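Local coordinates for protein CT398 (Chlamydia trachomatis, PDB 4ILO) that is of unknown function but, with its long coiled-coil hairpin and zinc ribbon domain, may bind nucleic acid, at residues I14-I19 and K190-V195; N33-I38 and E148-I153. All blocks are in the same frame, centred on the assembly; numbering follows the deposited sequence.

Interaction 1 of 2, residues I14-I19 and K190-V195; sequences IQELDI and KDRVVV
Gln15 OE1 is gripped by two successive backbone amides, those of Val193 and Val194. The Val194 N to Gln15 OE1 bond is 2.8 Å long and nearly straight (176°), lying in the carbonyl plane on a lone pair. The Val193 N to Gln15 OE1 bond, also 2.8 Å, is more bent (135°), and its donor is tilted from that plane. The Gln15 side-chain amide also donates, from Gln15 NE2 to Val194 O at 3.1 Å, so donor and acceptor ends are both used and the rotation of the group is fixed. An extended chain, with CG anti to the backbone N (chi1 -173°), carries the amide from helix 2-86 to the start of strand 194-198.

Arg192 comes back toward the helix and holds Glu16 side-on. Arg192 NE and NH2 donate to Glu16 OE2 and OE1 respectively, both at 2.9 Å, as the hydrogen bonds of a salt bridge, and each oxygen offers its syn lone pair. Carboxylate and guanidinium are nearly coplanar. Ile19 CG1 lies over one guanidinium face, 4.0 Å above its plane, while Ile19 CD1 reaches the backbone at Asp191 C (3.7 Å). Nearby, Asp191 forms a salt bridge with Arg231. Bonding through main-chain atoms and a two-pronged ion pair implies a directional, polar junction between the coiled-coil hairpin and the zinc ribbon.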
ATOM      1  N   ILE A  14      -4.566 -18.217 -30.566  1.00 35.52           N
ATOM      2  CA  ILE A  14      -3.609 -17.416 -29.806  1.00 35.27           C
ATOM      3  C   ILE A  14      -4.324 -16.282 -29.089  1.00 34.12           C
ATOM      4  O   ILE A  14      -3.984 -15.925 -27.951  1.00 33.78           O
ATOM      5  CB  ILE A  14      -2.522 -16.889 -30.750  1.00 37.47           C
ATOM      6  CG1 ILE A  14      -1.659 -18.069 -31.212  1.00 37.51           C
ATOM      7  CG2 ILE A  14      -1.729 -15.788 -30.096  1.00 35.91           C
ATOM      8  CD1 ILE A  14      -0.873 -17.791 -32.404  1.00 38.66           C
ATOM      9  N   GLN A  15      -5.318 -15.696 -29.752  1.00 33.84           N
ATOM     10  CA  GLN A  15      -6.042 -14.581 -29.173  1.00 33.09           C
ATOM     11  C   GLN A  15      -6.757 -14.999 -27.889  1.00 32.54           C
ATOM     12  O   GLN A  15      -6.838 -14.215 -26.936  1.00 31.95           O
ATOM     13  CB  GLN A  15      -7.021 -14.017 -30.188  1.00 33.30           C
ATOM     14  CG  GLN A  15      -7.679 -12.781 -29.750  1.00 32.96           C
ATOM     15  CD  GLN A  15      -8.567 -12.205 -30.799  1.00 33.54           C
ATOM     16  OE1 GLN A  15      -8.380 -11.073 -31.226  1.00 33.95           O
ATOM     17  NE2 GLN A  15      -9.545 -12.993 -31.243  1.00 33.79           N
ATOM     18  N   GLU A  16      -7.269 -16.232 -27.831  1.00 33.37           N
ATOM     19  CA  GLU A  16      -7.930 -16.669 -26.596  1.00 39.61           C
ATOM     20  C   GLU A  16      -6.933 -16.797 -25.443  1.00 38.27           C
ATOM     21  O   GLU A  16      -7.255 -16.458 -24.285  1.00 32.53           O
ATOM     22  CB  GLU A  16      -8.698 -17.974 -26.829  1.00 42.23           C
ATOM     23  CG  GLU A  16      -9.903 -17.797 -27.749  1.00 40.77           C
ATOM     24  CD  GLU A  16     -10.808 -16.630 -27.303  1.00 39.38           C
ATOM     25  OE1 GLU A  16     -11.334 -16.659 -26.161  1.00 36.36           O
ATOM     26  OE2 GLU A  16     -10.993 -15.680 -28.106  1.00 35.35           O
ATOM     27  N   LEU A  17      -5.705 -17.238 -25.742  1.00 33.02           N
ATOM     28  CA  LEU A  17      -4.671 -17.279 -24.715  1.00 37.33           C
ATOM     29  C   LEU A  17      -4.314 -15.874 -24.250  1.00 32.13           C
ATOM     30  O   LEU A  17      -4.258 -15.602 -23.042  1.00 31.64           O
ATOM     31  CB  LEU A  17      -3.442 -18.022 -25.231  1.00 36.98           C
ATOM     32  CG  LEU A  17      -3.716 -19.467 -25.649  1.00 39.59           C
ATOM     33  CD1 LEU A  17      -2.473 -20.107 -26.300  1.00 39.13           C
ATOM     34  CD2 LEU A  17      -4.233 -20.306 -24.471  1.00 35.56           C
ATOM     35  N   ASP A  18      -4.117 -14.955 -25.198  1.00 32.08           N
ATOM     36  CA  ASP A  18      -3.787 -13.585 -24.828  1.00 31.53           C
ATOM     37  C   ASP A  18      -4.878 -12.934 -23.965  1.00 30.69           C
ATOM     38  O   ASP A  18      -4.566 -12.189 -23.021  1.00 30.17           O
ATOM     39  CB  ASP A  18      -3.449 -12.770 -26.066  1.00 32.03           C
ATOM     40  CG  ASP A  18      -2.068 -13.112 -26.608  1.00 48.98           C
ATOM     41  OD1 ASP A  18      -1.201 -13.409 -25.764  1.00 54.35           O
ATOM     42  OD2 ASP A  18      -1.846 -13.101 -27.851  1.00 36.00           O
ATOM     43  N   ILE A  19      -6.158 -13.189 -24.260  1.00 30.70           N
ATOM     44  CA  ILE A  19      -7.219 -12.576 -23.460  1.00 33.39           C
ATOM     45  C   ILE A  19      -7.135 -13.054 -22.011  1.00 34.49           C
ATOM     46  O   ILE A  19      -7.190 -12.254 -21.059  1.00 34.49           O
ATOM     47  CB  ILE A  19      -8.602 -12.871 -24.071  1.00 31.31           C
ATOM     48  CG1 ILE A  19      -8.742 -12.197 -25.443  1.00 31.12           C
ATOM     49  CG2 ILE A  19      -9.736 -12.421 -23.072  1.00 32.13           C
ATOM     50  CD1 ILE A  19      -8.557 -10.722 -25.459  1.00 31.04           C
ATOM     51  N   LYS A 190      -6.107  -4.021 -26.068  1.00 25.32           N
ATOM     52  CA  LYS A 190      -6.196  -4.844 -24.856  1.00 25.84           C
ATOM     53  C   LYS A 190      -7.477  -5.676 -24.811  1.00 24.76           C
ATOM     54  O   LYS A 190      -8.004  -5.977 -23.737  1.00 27.45           O
ATOM     55  CB  LYS A 190      -6.032  -3.992 -23.576  1.00 29.99           C
ATOM     56  CG  LYS A 190      -4.602  -3.992 -22.974  1.00 38.84           C
ATOM     57  CD  LYS A 190      -3.668  -2.988 -23.644  1.00 51.96           C
ATOM     58  CE  LYS A 190      -2.239  -3.056 -23.085  1.00 60.77           C
ATOM     59  NZ  LYS A 190      -1.514  -4.325 -23.435  1.00 62.57           N
ATOM     60  N   ASP A 191      -7.986  -6.083 -25.966  1.00 23.31           N
ATOM     61  CA  ASP A 191      -9.137  -6.977 -26.041  1.00 22.83           C
ATOM     62  C   ASP A 191      -9.128  -7.593 -27.444  1.00 21.99           C
ATOM     63  O   ASP A 191      -8.148  -7.454 -28.185  1.00 22.92           O
ATOM     64  CB  ASP A 191     -10.441  -6.268 -25.638  1.00 22.37           C
ATOM     65  CG  ASP A 191     -10.872  -5.191 -26.634  1.00 42.33           C
ATOM     66  OD1 ASP A 191     -10.266  -5.091 -27.724  1.00 37.91           O
ATOM     67  OD2 ASP A 191     -11.823  -4.434 -26.341  1.00 33.75           O
ATOM     68  N   ARG A 192     -10.201  -8.285 -27.816  1.00 22.17           N
ATOM     69  CA  ARG A 192     -10.147  -9.063 -29.058  1.00 23.89           C
ATOM     70  C   ARG A 192      -9.999  -8.122 -30.235  1.00 21.55           C
ATOM     71  O   ARG A 192     -10.807  -7.203 -30.414  1.00 21.39           O
ATOM     72  CB  ARG A 192     -11.366  -9.965 -29.219  1.00 23.69           C
ATOM     73  CG  ARG A 192     -11.245 -11.197 -28.328  1.00 26.20           C
ATOM     74  CD  ARG A 192     -12.457 -12.171 -28.380  1.00 24.57           C
ATOM     75  NE  ARG A 192     -12.293 -13.234 -27.379  1.00 25.53           N
ATOM     76  CZ  ARG A 192     -12.578 -13.109 -26.072  1.00 28.36           C
ATOM     77  NH1 ARG A 192     -13.083 -11.985 -25.561  1.00 25.24           N
ATOM     78  NH2 ARG A 192     -12.386 -14.133 -25.254  1.00 28.81           N
ATOM     79  N   VAL A 193      -8.955  -8.349 -31.027  1.00 21.39           N
ATOM     80  CA  VAL A 193      -8.669  -7.508 -32.180  1.00 20.97           C
ATOM     81  C   VAL A 193      -8.846  -8.237 -33.537  1.00 21.57           C
ATOM     82  O   VAL A 193      -8.820  -7.580 -34.600  1.00 23.39           O
ATOM     83  CB  VAL A 193      -7.269  -6.892 -32.042  1.00 20.88           C
ATOM     84  CG1 VAL A 193      -7.239  -5.943 -30.785  1.00 21.34           C
ATOM     85  CG2 VAL A 193      -6.230  -7.991 -31.898  1.00 21.27           C
ATOM     86  N   VAL A 194      -8.986  -9.559 -33.538  1.00 21.54           N
ATOM     87  CA  VAL A 194      -9.411 -10.319 -34.714  1.00 21.86           C
ATOM     88  C   VAL A 194     -10.848 -10.709 -34.428  1.00 22.33           C
ATOM     89  O   VAL A 194     -11.103 -11.573 -33.581  1.00 22.90           O
ATOM     90  CB  VAL A 194      -8.538 -11.561 -34.937  1.00 22.40           C
ATOM     91  CG1 VAL A 194      -8.929 -12.267 -36.282  1.00 22.86           C
ATOM     92  CG2 VAL A 194      -7.077 -11.191 -34.960  1.00 22.16           C
ATOM     93  N   VAL A 195     -11.796 -10.037 -35.074  1.00 22.25           N
ATOM     94  CA  VAL A 195     -13.191 -10.135 -34.630  1.00 22.80           C
ATOM     95  C   VAL A 195     -14.119 -10.407 -35.805  1.00 27.30           C
ATOM     96  O   VAL A 195     -13.839  -9.978 -36.935  1.00 24.82           O
ATOM     97  CB  VAL A 195     -13.649  -8.851 -33.911  1.00 22.43           C
ATOM     98  CG1 VAL A 195     -12.775  -8.578 -32.644  1.00 24.60           C
ATOM     99  CG2 VAL A 195     -13.697  -7.649 -34.888  1.00 22.01           C
TER

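Interaction 2 of 2, residues N33-I38 and E148-I153; sequences NELAKI and EIRENI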
ATOM      1  N   ASN A  33      -2.483  -5.012  -5.035  1.00 36.10           N
ATOM      2  CA  ASN A  33      -2.977  -3.792  -4.397  1.00 33.26           C
ATOM      3  C   ASN A  33      -3.601  -4.096  -3.043  1.00 26.66           C
ATOM      4  O   ASN A  33      -3.431  -3.327  -2.091  1.00 27.45           O
ATOM      5  CB  ASN A  33      -4.032  -3.121  -5.268  1.00 38.42           C
ATOM      6  CG  ASN A  33      -3.507  -2.729  -6.630  1.00 43.49           C
ATOM      7  OD1 ASN A  33      -2.288  -2.724  -6.876  1.00 42.77           O
ATOM      8  ND2 ASN A  33      -4.432  -2.379  -7.532  1.00 43.43           N
ATOM      9  N   GLU A  34      -4.377  -5.191  -2.965  1.00 28.71           N
ATOM     10  CA  GLU A  34      -5.028  -5.609  -1.723  1.00 24.80           C
ATOM     11  C   GLU A  34      -4.002  -5.945  -0.645  1.00 36.70           C
ATOM     12  O   GLU A  34      -4.220  -5.640   0.537  1.00 34.32           O
ATOM     13  CB  GLU A  34      -5.939  -6.809  -1.995  1.00 40.04           C
ATOM     14  CG  GLU A  34      -7.214  -6.935  -1.129  1.00 35.01           C
ATOM     15  CD  GLU A  34      -8.112  -8.122  -1.577  1.00 65.60           C
ATOM     16  OE1 GLU A  34      -7.765  -8.811  -2.589  1.00 64.55           O
ATOM     17  OE2 GLU A  34      -9.167  -8.362  -0.922  1.00 64.98           O
ATOM     18  N   LEU A  35      -2.870  -6.553  -1.035  1.00 22.74           N
ATOM     19  CA  LEU A  35      -1.776  -6.827  -0.093  1.00 35.15           C
ATOM     20  C   LEU A  35      -1.120  -5.536   0.401  1.00 21.79           C
ATOM     21  O   LEU A  35      -0.927  -5.340   1.608  1.00 24.12           O
ATOM     22  CB  LEU A  35      -0.721  -7.702  -0.776  1.00 38.04           C
ATOM     23  CG  LEU A  35      -0.910  -9.224  -0.779  1.00 44.11           C
ATOM     24  CD1 LEU A  35       0.347  -9.960  -1.312  1.00 43.63           C
ATOM     25  CD2 LEU A  35      -1.278  -9.731   0.617  1.00 37.45           C
ATOM     26  N   ALA A  36      -0.775  -4.640  -0.527  1.00 22.06           N
ATOM     27  CA  ALA A  36      -0.185  -3.364  -0.164  1.00 28.78           C
ATOM     28  C   ALA A  36      -1.116  -2.567   0.724  1.00 32.37           C
ATOM     29  O   ALA A  36      -0.653  -1.896   1.653  1.00 33.39           O
ATOM     30  CB  ALA A  36       0.171  -2.575  -1.420  1.00 30.48           C
ATOM     31  N   LYS A  37      -2.435  -2.638   0.477  1.00 29.14           N
ATOM     32  CA  LYS A  37      -3.381  -1.959   1.365  1.00 29.14           C
ATOM     33  C   LYS A  37      -3.317  -2.539   2.776  1.00 29.37           C
ATOM     34  O   LYS A  37      -3.345  -1.796   3.771  1.00 25.16           O
ATOM     35  CB  LYS A  37      -4.796  -1.999   0.801  1.00 28.39           C
ATOM     36  N   ILE A  38      -3.159  -3.862   2.887  1.00 36.97           N
ATOM     37  CA  ILE A  38      -3.084  -4.501   4.200  1.00 30.00           C
ATOM     38  C   ILE A  38      -1.759  -4.165   4.883  1.00 33.61           C
ATOM     39  O   ILE A  38      -1.743  -3.734   6.044  1.00 32.26           O
ATOM     40  CB  ILE A  38      -3.327  -6.017   4.071  1.00 33.24           C
ATOM     41  CG1 ILE A  38      -4.760  -6.266   3.608  1.00 42.34           C
ATOM     42  CG2 ILE A  38      -3.180  -6.700   5.401  1.00 31.82           C
ATOM     43  CD1 ILE A  38      -5.070  -7.732   3.305  1.00 48.10           C
ATOM     44  N   GLU A 148      -3.922 -16.287   1.922  1.00 36.93           N
ATOM     45  CA  GLU A 148      -4.812 -16.734   0.860  1.00 39.80           C
ATOM     46  C   GLU A 148      -4.628 -15.891  -0.399  1.00 39.95           C
ATOM     47  O   GLU A 148      -4.739 -16.401  -1.522  1.00 33.19           O
ATOM     48  CB  GLU A 148      -6.261 -16.704   1.338  1.00 42.22           C
ATOM     49  CG  GLU A 148      -7.241 -16.981   0.202  1.00 47.51           C
ATOM     50  CD  GLU A 148      -8.684 -16.903   0.644  1.00 58.48           C
ATOM     51  OE1 GLU A 148      -8.936 -17.086   1.867  1.00 63.89           O
ATOM     52  OE2 GLU A 148      -9.553 -16.661  -0.237  1.00 60.98           O
ATOM     53  N   ILE A 149      -4.366 -14.590  -0.237  1.00 33.86           N
ATOM     54  CA  ILE A 149      -4.091 -13.764  -1.405  1.00 34.89           C
ATOM     55  C   ILE A 149      -2.806 -14.219  -2.078  1.00 29.19           C
ATOM     56  O   ILE A 149      -2.728 -14.283  -3.308  1.00 28.50           O
ATOM     57  CB  ILE A 149      -4.025 -12.268  -1.030  1.00 24.26           C
ATOM     58  CG1 ILE A 149      -5.428 -11.738  -0.700  1.00 23.72           C
ATOM     59  CG2 ILE A 149      -3.458 -11.488  -2.233  1.00 24.29           C
ATOM     60  CD1 ILE A 149      -5.452 -10.393   0.099  1.00 25.87           C
ATOM     61  N   ARG A 150      -1.755 -14.496  -1.286  1.00 32.08           N
ATOM     62  CA  ARG A 150      -0.469 -14.845  -1.885  1.00 33.61           C
ATOM     63  C   ARG A 150      -0.558 -16.179  -2.608  1.00 35.41           C
ATOM     64  O   ARG A 150       0.074 -16.368  -3.657  1.00 36.66           O
ATOM     65  CB  ARG A 150       0.659 -14.869  -0.843  1.00 33.75           C
ATOM     66  CG  ARG A 150       1.017 -13.509  -0.214  1.00 34.93           C
ATOM     67  CD  ARG A 150       2.318 -13.568   0.599  1.00 39.57           C
ATOM     68  NE  ARG A 150       2.317 -12.633   1.730  1.00 51.02           N
ATOM     69  CZ  ARG A 150       2.005 -12.951   2.995  1.00 55.24           C
ATOM     70  NH1 ARG A 150       1.670 -14.200   3.346  1.00 56.30           N
ATOM     71  NH2 ARG A 150       2.041 -12.012   3.930  1.00 58.03           N
ATOM     72  N   GLU A 151      -1.342 -17.115  -2.069  1.00 34.12           N
ATOM     73  CA  GLU A 151      -1.529 -18.378  -2.769  1.00 39.29           C
ATOM     74  C   GLU A 151      -2.289 -18.183  -4.076  1.00 42.05           C
ATOM     75  O   GLU A 151      -2.029 -18.890  -5.060  1.00 39.58           O
ATOM     76  CB  GLU A 151      -2.236 -19.393  -1.868  1.00 44.98           C
ATOM     77  CG  GLU A 151      -2.286 -20.816  -2.461  1.00 50.55           C
ATOM     78  CD  GLU A 151      -0.904 -21.464  -2.553  1.00 53.86           C
ATOM     79  OE1 GLU A 151      -0.142 -21.325  -1.564  1.00 42.02           O
ATOM     80  OE2 GLU A 151      -0.589 -22.099  -3.601  1.00 62.67           O
ATOM     81  N   ASN A 152      -3.231 -17.237  -4.113  1.00 41.56           N
ATOM     82  CA  ASN A 152      -3.938 -16.978  -5.365  1.00 37.01           C
ATOM     83  C   ASN A 152      -2.979 -16.425  -6.412  1.00 31.26           C
ATOM     84  O   ASN A 152      -2.984 -16.870  -7.562  1.00 42.26           O
ATOM     85  CB  ASN A 152      -5.119 -16.025  -5.133  1.00 39.03           C
ATOM     86  CG  ASN A 152      -6.329 -16.710  -4.446  1.00 46.82           C
ATOM     87  OD1 ASN A 152      -6.189 -17.730  -3.746  1.00 47.48           O
ATOM     88  ND2 ASN A 152      -7.516 -16.137  -4.640  1.00 46.01           N
ATOM     89  N   ILE A 153      -2.134 -15.476  -6.021  1.00 33.77           N
ATOM     90  CA  ILE A 153      -1.081 -14.997  -6.907  1.00 35.44           C
ATOM     91  C   ILE A 153      -0.217 -16.156  -7.396  1.00 43.59           C
ATOM     92  O   ILE A 153       0.059 -16.272  -8.597  1.00 43.59           O
ATOM     93  CB  ILE A 153      -0.237 -13.926  -6.203  1.00 35.68           C
ATOM     94  CG1 ILE A 153      -1.051 -12.642  -6.032  1.00 34.70           C
ATOM     95  CG2 ILE A 153       1.036 -13.661  -6.992  1.00 37.27           C
ATOM     96  CD1 ILE A 153      -0.372 -11.590  -5.173  1.00 32.20           C
TER
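Leu35 and Ile149 pack flank to flank across the antiparallel coiled-coil hairpin formed by helices 2-86 and 90-171. The two short helical segments run at 154° to one another, with their axes 10.6 Å apart at closest approach. Their backbones come nearest at this same pair, where the CA atoms of Leu35 and Ile149 are 7.4 Å apart.

The leucine's branched end is the main bump on its helix. The two side chains lie alongside one another, pointing contrary ways, and the branch point meets the isoleucine's methyl, Leu35 CG to Ile149 CG2, at 3.7 Å. The two leucine methyls then diverge. Leu35 CD2 stays against the beta-branched part of Ile149, whereas Leu35 CD1 enters the hollow bounded by Arg150 and Ile153, touching Arg150 CG at 3.8 Å and facing Ile153 CD1 at 4.3 Å. Arg150 thus lends its aliphatic stem to the apolar seam, while its guanidinium pairs with Glu146 and Glu147 on its own helix.

Ile149 supplies the reciprocal bump. Its CG1 is anti to the carbonyl carbon (chi1 -72°), and CD1 extends into the recess between Glu34 and Ile38, one helical turn apart. Ile38 reaches it tip to tip, and the extended chain of Glu34 crosses it obliquely, bringing carbon as well as carboxylate oxygen against the methyl. His31, from the preceding turn of helix 2-86, also touches both Ile149 and Ile153. No hydrogen bond links the two segments, so what joins the hairpin arms here is side-chain packing; at the edge of the seam the buried Ile149 puts CD1 3.9 Å from CD of the exposed Glu34.

In the fold
Both contacts use helix 2-86, at sites whose centres lie 27 Å apart, with nearest atoms about 15 Å apart, so the two do not meet directly. Interaction 2 joins that helix to the returning arm, helix 90-171, its centre about 11 Å from the centre of the chain; interaction 1, its centre about 32 Å from it, joins the helix to the segment leading into the zinc-bearing sheet. Neither is wholly core: interaction 1 is partly buried, whereas interaction 2 is a surface contact with one buried residue, Ile149. Their chemistry differs along with their place. Helix against helix in the hairpin gives apolar packing without hydrogen bonds, while helix against strand and loop gives five hydrogen bonds, two of them within a salt bridge.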